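Local coordinates for endoglucanase (PDB 2FVG), which is named an endoglucanase but, as a member of the M42 peptidase family, is probably an aminopeptidase that uses two divalent metal ions per subunit, at residues 40-45 and 192-197; 59-64 and 216-221; 5-10 and 22-27; 31-36 and 46-51. All coordinates share one frame; numbering follows the deposited sequence.

Interaction 1 of 4, residues 40-45 and 192-197. With EDO (1,2-ethanediol), chain D.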
# COMPACT_ATOMS: atom_id res chain seq x y z
N LEU A 40 1.78 17.49 3.95
CA LEU A 40 0.89 16.48 4.56
C LEU A 40 1.65 15.21 4.97
O LEU A 40 1.18 14.42 5.79
CB LEU A 40 -0.24 16.13 3.60
CG LEU A 40 -1.00 17.35 3.09
CD1 LEU A 40 -1.70 17.05 1.78
CD2 LEU A 40 -1.97 17.88 4.16
N GLY A 41 2.83 15.02 4.38
CA GLY A 41 3.65 13.87 4.72
C GLY A 41 3.93 12.95 3.56
O GLY A 41 4.58 11.91 3.75
N ASN A 42 3.41 13.29 2.38
CA ASN A 42 3.62 12.49 1.19
C ASN A 42 5.08 12.58 0.81
O ASN A 42 5.67 13.65 0.89
CB ASN A 42 2.83 13.03 -0.01
CG ASN A 42 1.34 12.97 0.21
OD1 ASN A 42 0.78 11.95 0.59
ND2 ASN A 42 0.67 14.09 -0.06
N LEU A 43 5.64 11.46 0.37
CA LEU A 43 7.02 11.44 -0.06
C LEU A 43 6.98 11.57 -1.56
O LEU A 43 6.36 10.75 -2.22
CB LEU A 43 7.71 10.14 0.35
CG LEU A 43 9.19 9.99 -0.02
CD1 LEU A 43 10.03 11.07 0.63
CD2 LEU A 43 9.64 8.62 0.44
N ILE A 44 7.65 12.59 -2.10
CA ILE A 44 7.62 12.88 -3.52
C ILE A 44 9.01 12.75 -4.09
O ILE A 44 9.92 13.48 -3.71
CB ILE A 44 7.05 14.30 -3.77
CG1 ILE A 44 5.69 14.44 -3.08
CG2 ILE A 44 7.00 14.62 -5.28
CD1 ILE A 44 4.98 15.71 -3.40
N ALA A 45 9.17 11.80 -5.00
CA ALA A 45 10.46 11.54 -5.62
C ALA A 45 10.33 11.90 -7.06
O ALA A 45 9.32 11.56 -7.68
CB ALA A 45 10.82 10.08 -5.46
N VAL A 192 5.24 8.97 -6.16
CA VAL A 192 4.68 9.49 -4.91
C VAL A 192 4.24 8.38 -3.96
O VAL A 192 3.59 7.43 -4.38
CB VAL A 192 3.55 10.52 -5.21
CG1 VAL A 192 3.00 11.14 -3.90
CG2 VAL A 192 4.09 11.64 -6.11
N PHE A 193 4.59 8.52 -2.67
CA PHE A 193 4.26 7.52 -1.66
C PHE A 193 3.38 8.31 -0.70
O PHE A 193 3.85 9.22 -0.00
CB PHE A 193 5.53 6.98 -1.01
CG PHE A 193 6.50 6.35 -2.01
CD1 PHE A 193 7.37 7.13 -2.74
CD2 PHE A 193 6.50 4.97 -2.19
CE1 PHE A 193 8.27 6.51 -3.71
CE2 PHE A 193 7.38 4.34 -3.15
CZ PHE A 193 8.26 5.13 -3.89
N THR A 194 2.11 7.96 -0.66
CA THR A 194 1.14 8.79 0.00
C THR A 194 0.81 8.39 1.42
O THR A 194 1.08 7.28 1.87
CB THR A 194 -0.17 8.85 -0.81
OG1 THR A 194 -0.80 7.57 -0.78
CG2 THR A 194 0.11 9.21 -2.26
N VAL A 195 0.15 9.31 2.11
CA VAL A 195 -0.21 9.12 3.47
C VAL A 195 -1.71 9.39 3.58
O VAL A 195 -2.30 9.92 2.64
CB VAL A 195 0.53 10.18 4.34
CG1 VAL A 195 2.03 9.97 4.28
CG2 VAL A 195 0.16 11.64 3.95
N GLN A 196 -2.34 9.02 4.69
CA GLN A 196 -3.71 9.48 4.91
C GLN A 196 -3.64 10.89 5.52
O GLN A 196 -2.92 11.12 6.50
CB GLN A 196 -4.50 8.54 5.82
CG GLN A 196 -5.84 9.15 6.30
CD GLN A 196 -6.83 8.12 6.79
OE1 GLN A 196 -7.14 8.06 7.98
NE2 GLN A 196 -7.31 7.28 5.87
N GLU A 197 -4.37 11.83 4.93
CA GLU A 197 -4.42 13.20 5.44
C GLU A 197 -5.64 13.41 6.35
O GLU A 197 -6.54 12.56 6.41
CB GLU A 197 -4.40 14.22 4.29
CG GLU A 197 -5.73 14.42 3.52
CD GLU A 197 -6.12 13.26 2.60
OE1 GLU A 197 -5.31 12.34 2.35
OE2 GLU A 197 -7.27 13.31 2.09
C1 EDO D . -2.51 12.62 -1.24
O1 EDO D . -2.62 12.34 0.16
C2 EDO D . -2.99 11.42 -2.06
O2 EDO D . -2.68 11.61 -3.45
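Asn42 OD1 is approached by two groups: the backbone N-H of Val195 at 3.1 Å, in a bent bond (142° at the hydrogen) whose donor nonetheless sits nearly along the C=O axis, and O1 of a 1,2-ethanediol, probably from the crystallisation liquor, at 3.4 Å, a weak and unsettled bond. A chi1 of -63°, CG beside the backbone N, brings OD1 to Val195 N. This bond continues, just past the last backbone bridge, the antiparallel pairing of strands 43-47 and 187-194 in the mixed sheet. The amide suits the place by having two ends: OD1 serves Val195 while ND2 gives a hydrogen bond to Asp38. With a leucine in its place, Val195 N and the Asp38 carboxylate would probably both lose a partner, and the turn would be less firmly held to the 192-197 segment. Gly41 has phi 118°, where a CB would jam against Leu40 O; its own O rests against Val195 CG1 and accepts a hydrogen bond from Arg21 NH1.

Leu43 and Phe193 form a hydrogen-bonded pair, with Leu43 N to Phe193 O and Phe193 N to Leu43 O both 2.9 Å long and nearly straight. Their side chains lie side by side, CB of Leu43 4.1 Å from CB of Phe193, on the face packed by helix 18-28. Ile44 and Val192 pair next, on the other face against helix 205-211, their CG2 methyls 4.2 Å apart. Glu197, the predicted proton acceptor, is poorly ordered; its OE1 is 3.5 Å from the diol O1, a weak hydrogen bond at most, the proton not being settled between this oxygen and Asn42 OD1.

Interaction 2 of 4, residues 59-64 and 216-221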
# COMPACT_ATOMS: atom_id res chain seq x y z
N SER A 59 1.77 6.65 -8.28
CA SER A 59 1.69 6.63 -6.81
C SER A 59 1.31 5.31 -6.10
O SER A 59 0.68 4.44 -6.68
CB SER A 59 0.77 7.76 -6.34
OG SER A 59 -0.55 7.48 -6.69
N ALA A 60 1.71 5.21 -4.82
CA ALA A 60 1.38 4.06 -3.97
C ALA A 60 1.13 4.60 -2.55
O ALA A 60 1.67 5.64 -2.20
CB ALA A 60 2.49 3.05 -3.99
N HIS A 61 0.33 3.90 -1.75
CA HIS A 61 0.02 4.33 -0.38
C HIS A 61 0.86 3.63 0.65
O HIS A 61 1.04 2.40 0.60
CB HIS A 61 -1.45 4.05 -0.05
CG HIS A 61 -2.33 4.09 -1.25
ND1 HIS A 61 -2.46 5.22 -2.04
CD2 HIS A 61 -3.11 3.15 -1.82
CE1 HIS A 61 -3.29 4.97 -3.03
NE2 HIS A 61 -3.70 3.72 -2.92
N MSE A 62 1.38 4.40 1.58
CA MSE A 62 2.20 3.89 2.64
C MSE A 62 1.45 3.40 3.85
O MSE A 62 2.00 2.65 4.65
CB MSE A 62 3.16 4.98 3.11
CG MSE A 62 4.18 5.34 2.07
SE MSE A 62 5.54 6.61 2.79
CE MSE A 62 4.43 8.24 3.06
N ASP A 63 0.21 3.84 4.01
CA ASP A 63 -0.55 3.52 5.22
C ASP A 63 -1.22 2.14 5.24
O ASP A 63 -1.49 1.55 4.19
CB ASP A 63 -1.58 4.63 5.58
CG ASP A 63 -2.64 4.85 4.51
OD1 ASP A 63 -2.30 4.82 3.29
OD2 ASP A 63 -3.82 5.08 4.91
N GLU A 64 -1.49 1.65 6.45
CA GLU A 64 -2.16 0.38 6.64
C GLU A 64 -3.26 0.54 7.70
O GLU A 64 -3.30 1.53 8.42
CB GLU A 64 -1.14 -0.70 7.05
CG GLU A 64 -0.52 -0.47 8.44
CD GLU A 64 0.59 -1.45 8.79
OE1 GLU A 64 0.34 -2.68 8.88
OE2 GLU A 64 1.72 -0.97 9.01
N ALA A 216 -1.75 10.20 -14.42
CA ALA A 216 -1.28 9.42 -13.29
C ALA A 216 -1.50 7.91 -13.47
O ALA A 216 -2.41 7.47 -14.18
CB ALA A 216 -2.02 9.90 -12.02
N ILE A 217 -0.65 7.11 -12.83
CA ILE A 217 -0.81 5.66 -12.79
C ILE A 217 -0.86 5.37 -11.30
O ILE A 217 0.07 5.74 -10.59
CB ILE A 217 0.41 4.94 -13.43
CG1 ILE A 217 0.46 5.18 -14.93
CG2 ILE A 217 0.33 3.41 -13.24
CD1 ILE A 217 1.78 4.67 -15.54
N VAL A 218 -1.95 4.79 -10.81
CA VAL A 218 -2.04 4.41 -9.40
C VAL A 218 -1.71 2.90 -9.31
O VAL A 218 -2.29 2.09 -10.03
CB VAL A 218 -3.46 4.73 -8.82
CG1 VAL A 218 -3.50 4.41 -7.36
CG2 VAL A 218 -3.80 6.20 -9.04
N VAL A 219 -0.72 2.56 -8.49
CA VAL A 219 -0.30 1.18 -8.27
C VAL A 219 -0.91 0.70 -6.95
O VAL A 219 -0.55 1.20 -5.88
CB VAL A 219 1.23 1.07 -8.24
CG1 VAL A 219 1.69 -0.38 -8.04
CG2 VAL A 219 1.82 1.59 -9.60
N GLU A 220 -1.87 -0.21 -7.05
CA GLU A 220 -2.53 -0.75 -5.87
C GLU A 220 -2.39 -2.26 -5.80
O GLU A 220 -1.76 -2.90 -6.67
CB GLU A 220 -4.01 -0.36 -5.88
CG GLU A 220 -4.21 1.14 -5.69
CD GLU A 220 -5.66 1.55 -5.57
OE1 GLU A 220 -6.55 0.74 -5.95
OE2 GLU A 220 -5.91 2.70 -5.11
N THR A 221 -2.94 -2.80 -4.72
CA THR A 221 -3.02 -4.22 -4.46
C THR A 221 -4.51 -4.46 -4.29
O THR A 221 -5.21 -3.67 -3.65
CB THR A 221 -2.19 -4.62 -3.23
OG1 THR A 221 -0.82 -4.26 -3.47
CG2 THR A 221 -2.24 -6.14 -3.01
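Strands 59-61 and 216-221 run parallel with their axes 32° apart, and Ser59 pairs with Val218: Ser59 N gives a hydrogen bond to Ile217 O at 3.0 Å, and Ser59 O takes one from Val219 N, also at 3.0 Å. Ser59 thus spends both of its backbone groups on the two residues either side of Val218, the pattern of parallel strands. Ala60 is small where it and Val219 both pack on Leu175 of helix 166-180, and the branched hydrocarbon of Val219 fits this buried sheet-helix interface.

Beyond the bridge the side chains take over. His61 NE2 gives a nearly straight hydrogen bond (167°) to Glu220 OE2 at 3.3 Å. The oxygen lies in the plane of the imidazole, at its edge, but the ring meets it from the anti side and out of the carboxylate plane, the two planes being 64° apart. Thr194 OG1 bonds to ND1, so that both ring nitrogens are engaged and the rotation of the imidazole is fixed. His61 and Glu220 are both predicted to bind the same one of the two metal ions, though the contact described here is a direct histidine-carboxylate hydrogen bond, and their meeting where the parallel strands part is consistent with the two-metal site of M42 peptidases.

Interaction 3 of 4, residues 5-10 and 22-27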
# COMPACT_ATOMS: atom_id res chain seq x y z
N LYS A 5 9.77 -7.67 2.29
CA LYS A 5 9.77 -8.20 3.65
C LYS A 5 9.80 -7.08 4.67
O LYS A 5 9.01 -7.08 5.62
CB LYS A 5 10.95 -9.16 3.87
CG LYS A 5 11.07 -9.65 5.31
CD LYS A 5 12.22 -10.65 5.48
N GLU A 6 10.70 -6.11 4.52
CA GLU A 6 10.72 -5.03 5.52
C GLU A 6 9.47 -4.14 5.42
O GLU A 6 8.90 -3.78 6.44
CB GLU A 6 11.97 -4.14 5.46
CG GLU A 6 13.33 -4.82 5.72
CD GLU A 6 13.94 -5.52 4.50
OE1 GLU A 6 13.20 -6.12 3.68
OE2 GLU A 6 15.18 -5.50 4.38
N LEU A 7 9.06 -3.82 4.19
CA LEU A 7 7.89 -2.96 3.97
C LEU A 7 6.65 -3.57 4.60
O LEU A 7 5.95 -2.91 5.37
CB LEU A 7 7.69 -2.65 2.49
CG LEU A 7 8.72 -1.61 2.05
CD1 LEU A 7 8.78 -1.52 0.56
CD2 LEU A 7 8.42 -0.22 2.70
N SER A 8 6.42 -4.83 4.30
CA SER A 8 5.29 -5.57 4.85
C SER A 8 5.24 -5.58 6.38
O SER A 8 4.22 -5.24 7.00
CB SER A 8 5.36 -7.02 4.36
OG SER A 8 4.48 -7.80 5.15
N MSE A 9 6.36 -5.97 6.99
CA MSE A 9 6.42 -6.16 8.45
C MSE A 9 6.41 -4.91 9.31
O MSE A 9 5.94 -4.92 10.45
CB MSE A 9 7.65 -6.99 8.81
CG MSE A 9 7.58 -8.38 8.26
SE MSE A 9 9.08 -9.41 8.91
CE MSE A 9 8.56 -9.42 10.89
N MSE A 10 6.93 -3.84 8.74
CA MSE A 10 7.07 -2.56 9.41
C MSE A 10 5.73 -1.94 9.78
O MSE A 10 4.76 -2.10 9.05
CB MSE A 10 7.76 -1.68 8.41
CG MSE A 10 8.29 -0.39 8.86
SE MSE A 10 9.26 0.14 7.26
CE MSE A 10 10.85 -1.13 7.36
N ASP A 22 10.52 7.14 6.23
CA ASP A 22 11.98 7.17 6.45
C ASP A 22 12.69 6.00 5.78
O ASP A 22 13.79 6.15 5.22
CB ASP A 22 12.33 7.20 7.95
CG ASP A 22 11.97 8.52 8.62
OD1 ASP A 22 11.71 9.52 7.91
OD2 ASP A 22 11.96 8.57 9.87
N PHE A 23 12.07 4.82 5.84
CA PHE A 23 12.65 3.65 5.22
C PHE A 23 12.76 3.83 3.70
O PHE A 23 13.83 3.69 3.13
CB PHE A 23 11.84 2.39 5.59
CG PHE A 23 12.41 1.13 5.01
CD1 PHE A 23 13.46 0.47 5.64
CD2 PHE A 23 11.92 0.63 3.82
CE1 PHE A 23 13.99 -0.69 5.10
CE2 PHE A 23 12.45 -0.52 3.27
CZ PHE A 23 13.48 -1.18 3.91
N ILE A 24 11.64 4.15 3.06
CA ILE A 24 11.60 4.35 1.62
C ILE A 24 12.63 5.38 1.17
O ILE A 24 13.42 5.15 0.22
CB ILE A 24 10.15 4.70 1.16
CG1 ILE A 24 9.20 3.52 1.43
CG2 ILE A 24 10.17 5.06 -0.31
CD1 ILE A 24 7.69 3.80 1.14
N LYS A 25 12.67 6.50 1.89
CA LYS A 25 13.64 7.58 1.67
C LYS A 25 15.08 7.04 1.65
O LYS A 25 15.83 7.29 0.71
CB LYS A 25 13.48 8.62 2.78
CG LYS A 25 14.14 9.95 2.55
CD LYS A 25 13.89 10.90 3.73
CE LYS A 25 12.39 11.05 4.05
NZ LYS A 25 12.13 11.84 5.30
N SER A 26 15.45 6.25 2.67
CA SER A 26 16.80 5.69 2.73
C SER A 26 17.13 4.79 1.53
O SER A 26 18.29 4.69 1.12
CB SER A 26 17.06 4.93 4.04
OG SER A 26 16.29 3.74 4.12
N LYS A 27 16.11 4.17 0.95
CA LYS A 27 16.32 3.30 -0.21
C LYS A 27 16.35 4.01 -1.56
O LYS A 27 17.00 3.53 -2.50
CB LYS A 27 15.30 2.16 -0.23
CG LYS A 27 15.33 1.27 1.03
CD LYS A 27 16.72 0.66 1.31
CE LYS A 27 16.69 -0.12 2.60
NZ LYS A 27 18.00 -0.74 2.93
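A Met-aromatic contact between Met10, a selenomethionine just past the end of helix 4-9, and Phe23 of helix 18-28 joins the two N-terminal helices. The chain of Met10 turns at its last torsion (-73°), which swings the CE methyl over one face of the phenyl ring, 3.5 Å from Phe23 CD1, in a CH-pi contact. The SE atom stands obliquely to the ring, 4.6 Å from its centroid. On the opposite face lies CG of Lys27, a residue one helical turn on, so the flat ring is held between two flexible aliphatic chains.

The two helix segments run antiparallel, at 165°, their axes no nearer than 11.4 Å, and a large aromatic residue suits the wide spacing. With CG anti to the backbone N (chi1 -179°), the Phe23 ring extends across the gap to the first helix. There CB of Glu6 meets the far end of the ring, 3.7 Å from Phe23 CZ, while Leu7 comes in obliquely, CD2 3.8 Å from Phe23 CD2. The same Leu7 methyl also touches CG1 of Ile24 at 4.0 Å. Leu7 and Ile24 both rest on Ile176 of helix 166-180, which places this apolar edge of the helix pair against the body of the domain. On the second helix, the carbonyl O of Phe23 accepts two donors, Lys27 N and the hydroxyl of Ser26, the latter OG lying 2.7 Å from the oxygen.

Interaction 4 of 4, residues 31-36 and 46-51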
# COMPACT_ATOMS: atom_id res chain seq x y z
N LEU A 31 18.72 7.41 -5.89
CA LEU A 31 18.15 6.89 -7.13
C LEU A 31 17.32 7.92 -7.89
O LEU A 31 17.01 7.73 -9.06
CB LEU A 31 17.28 5.66 -6.83
CG LEU A 31 18.01 4.43 -6.27
CD1 LEU A 31 17.00 3.39 -5.84
CD2 LEU A 31 19.02 3.86 -7.27
N VAL A 32 16.97 9.00 -7.21
CA VAL A 32 16.11 10.04 -7.76
C VAL A 32 16.86 11.37 -7.93
O VAL A 32 17.97 11.54 -7.40
CB VAL A 32 14.82 10.20 -6.90
CG1 VAL A 32 14.02 8.91 -6.92
CG2 VAL A 32 15.15 10.57 -5.47
N ASP A 33 16.27 12.29 -8.68
CA ASP A 33 16.88 13.60 -8.94
C ASP A 33 16.50 14.58 -7.85
O ASP A 33 17.28 15.45 -7.48
CB ASP A 33 16.47 14.12 -10.31
CG ASP A 33 16.87 13.19 -11.44
OD1 ASP A 33 18.06 12.78 -11.53
OD2 ASP A 33 16.00 12.87 -12.27
N ASN A 34 15.29 14.43 -7.33
CA ASN A 34 14.84 15.25 -6.24
C ASN A 34 13.93 14.40 -5.37
O ASN A 34 13.23 13.52 -5.86
CB ASN A 34 14.12 16.49 -6.77
CG ASN A 34 13.77 17.48 -5.67
OD1 ASN A 34 14.56 17.72 -4.74
ND2 ASN A 34 12.58 18.07 -5.77
N LEU A 35 13.95 14.67 -4.07
CA LEU A 35 13.14 13.94 -3.12
C LEU A 35 12.77 14.83 -1.95
O LEU A 35 13.66 15.37 -1.29
CB LEU A 35 13.92 12.74 -2.59
CG LEU A 35 13.21 11.84 -1.59
CD1 LEU A 35 12.09 11.07 -2.27
CD2 LEU A 35 14.19 10.87 -1.00
N TYR A 36 11.48 14.98 -1.68
CA TYR A 36 11.07 15.77 -0.52
C TYR A 36 9.76 15.27 0.06
O TYR A 36 9.02 14.54 -0.59
CB TYR A 36 10.95 17.26 -0.89
CG TYR A 36 9.82 17.57 -1.84
CD1 TYR A 36 10.01 17.47 -3.22
CD2 TYR A 36 8.57 17.97 -1.37
CE1 TYR A 36 8.98 17.76 -4.11
CE2 TYR A 36 7.54 18.25 -2.24
CZ TYR A 36 7.74 18.15 -3.61
OH TYR A 36 6.71 18.43 -4.47
N LEU A 46 11.32 12.60 -7.61
CA LEU A 46 11.31 12.98 -9.02
C LEU A 46 12.41 12.31 -9.83
O LEU A 46 13.58 12.31 -9.44
CB LEU A 46 11.46 14.50 -9.18
CG LEU A 46 11.73 15.13 -10.55
CD1 LEU A 46 10.66 14.76 -11.57
CD2 LEU A 46 11.84 16.64 -10.44
N LYS A 47 12.03 11.73 -10.95
CA LYS A 47 12.99 11.18 -11.86
C LYS A 47 12.74 11.95 -13.15
O LYS A 47 11.75 11.72 -13.83
CB LYS A 47 12.78 9.68 -12.04
CG LYS A 47 13.89 9.00 -12.79
CD LYS A 47 15.10 8.81 -11.92
CE LYS A 47 16.24 8.25 -12.73
NZ LYS A 47 17.40 8.06 -11.82
N ARG A 48 13.62 12.90 -13.47
CA ARG A 48 13.46 13.70 -14.67
C ARG A 48 13.57 12.82 -15.91
O ARG A 48 14.28 11.81 -15.93
CB ARG A 48 14.45 14.88 -14.71
CG ARG A 48 14.24 15.86 -13.55
CD ARG A 48 15.06 17.16 -13.62
NE ARG A 48 14.56 18.08 -12.59
CZ ARG A 48 15.07 18.20 -11.36
NH1 ARG A 48 16.15 17.53 -10.98
NH2 ARG A 48 14.50 19.04 -10.50
N GLY A 49 12.84 13.20 -16.95
CA GLY A 49 12.84 12.40 -18.16
C GLY A 49 13.55 13.10 -19.28
O GLY A 49 14.22 14.11 -19.07
N ARG A 50 13.43 12.54 -20.49
CA ARG A 50 14.05 13.16 -21.65
C ARG A 50 13.32 14.47 -21.93
O ARG A 50 13.94 15.46 -22.30
CB ARG A 50 13.99 12.25 -22.89
CG ARG A 50 14.87 11.01 -22.77
CD ARG A 50 14.78 10.06 -23.99
NE ARG A 50 13.54 9.26 -24.05
CZ ARG A 50 13.29 8.18 -23.30
NH1 ARG A 50 14.18 7.77 -22.39
NH2 ARG A 50 12.15 7.51 -23.43
N ASP A 51 12.00 14.48 -21.68
CA ASP A 51 11.15 15.61 -21.97
C ASP A 51 10.44 16.13 -20.70
O ASP A 51 9.62 15.44 -20.10
CB ASP A 51 10.16 15.17 -23.04
CG ASP A 51 9.26 16.28 -23.54
OD1 ASP A 51 8.97 17.23 -22.79
OD2 ASP A 51 8.82 16.15 -24.71
O HOH W 1 18.55 10.25 -11.16
O HOH W 2 16.68 11.40 -14.39
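Asp33 turns its CG beside its own backbone N (chi1 -59°), facing Arg48, while Lys47 starts with CG anti to its backbone N and then bends (chi2 76°), folding its chain back toward Leu31. These torsions set up two polar links. Asp33 OD2 accepts the backbone N-H of Arg48 at 2.7 Å, and Lys47 NZ donates to the carbonyl O of Leu31 at 2.8 Å. Water extends both: one molecule lies between Asp33 OD1 and Lys47 NZ, joining opposite charges that do not touch directly, and a second donates to Asp33 OD2 and Arg48 O. Aspartate fits because each carboxylate oxygen has its own partners, lysine because it is long enough to reach across. A leucine here removes the ammonium group, which would probably leave Leu31 O without this partner and the water beside Asp33 OD1 less firmly held.

At the open end of the hairpin of strands 34-37 and 43-47 sits a classic beta bulge: Asp33 and Asn34 both face Leu46. The carbonyl O of Leu46 takes a hydrogen bond from Asp33 N at 2.8 Å and a weak one from Asn34 N at 3.4 Å. Leu46 N in turn gives a 2.7 Å bond to Asn34 O. Beside them, CB of Asn34 packs on CB of Leu46 at 4.1 Å. The guanidinium of Arg48 has Leu46 CD2 over one face, near its rim, and its NH1 comes 3.5 Å from the CB of Asp33.

Strand 187-194 takes part in interaction 1 and runs beside strand 55-61 of interaction 2, Thr194 N and O meeting Ala60 O and Met62 N, so the two buried contacts belong to one continuous sheet. Interaction 4 uses the same strand 43-47 as interaction 1 but at the protein surface, about 16 Å away between centres, and there charged side chains and waters supplement the backbone bonds. Interaction 3, partly buried, has no hydrogen bonds between its segments and relies on aromatic and aliphatic packing; its Ile24 rests on Leu43 and Phe193 of interaction 1. Only interactions 1 and 2 hold residues of the predicted catalytic and metal sites.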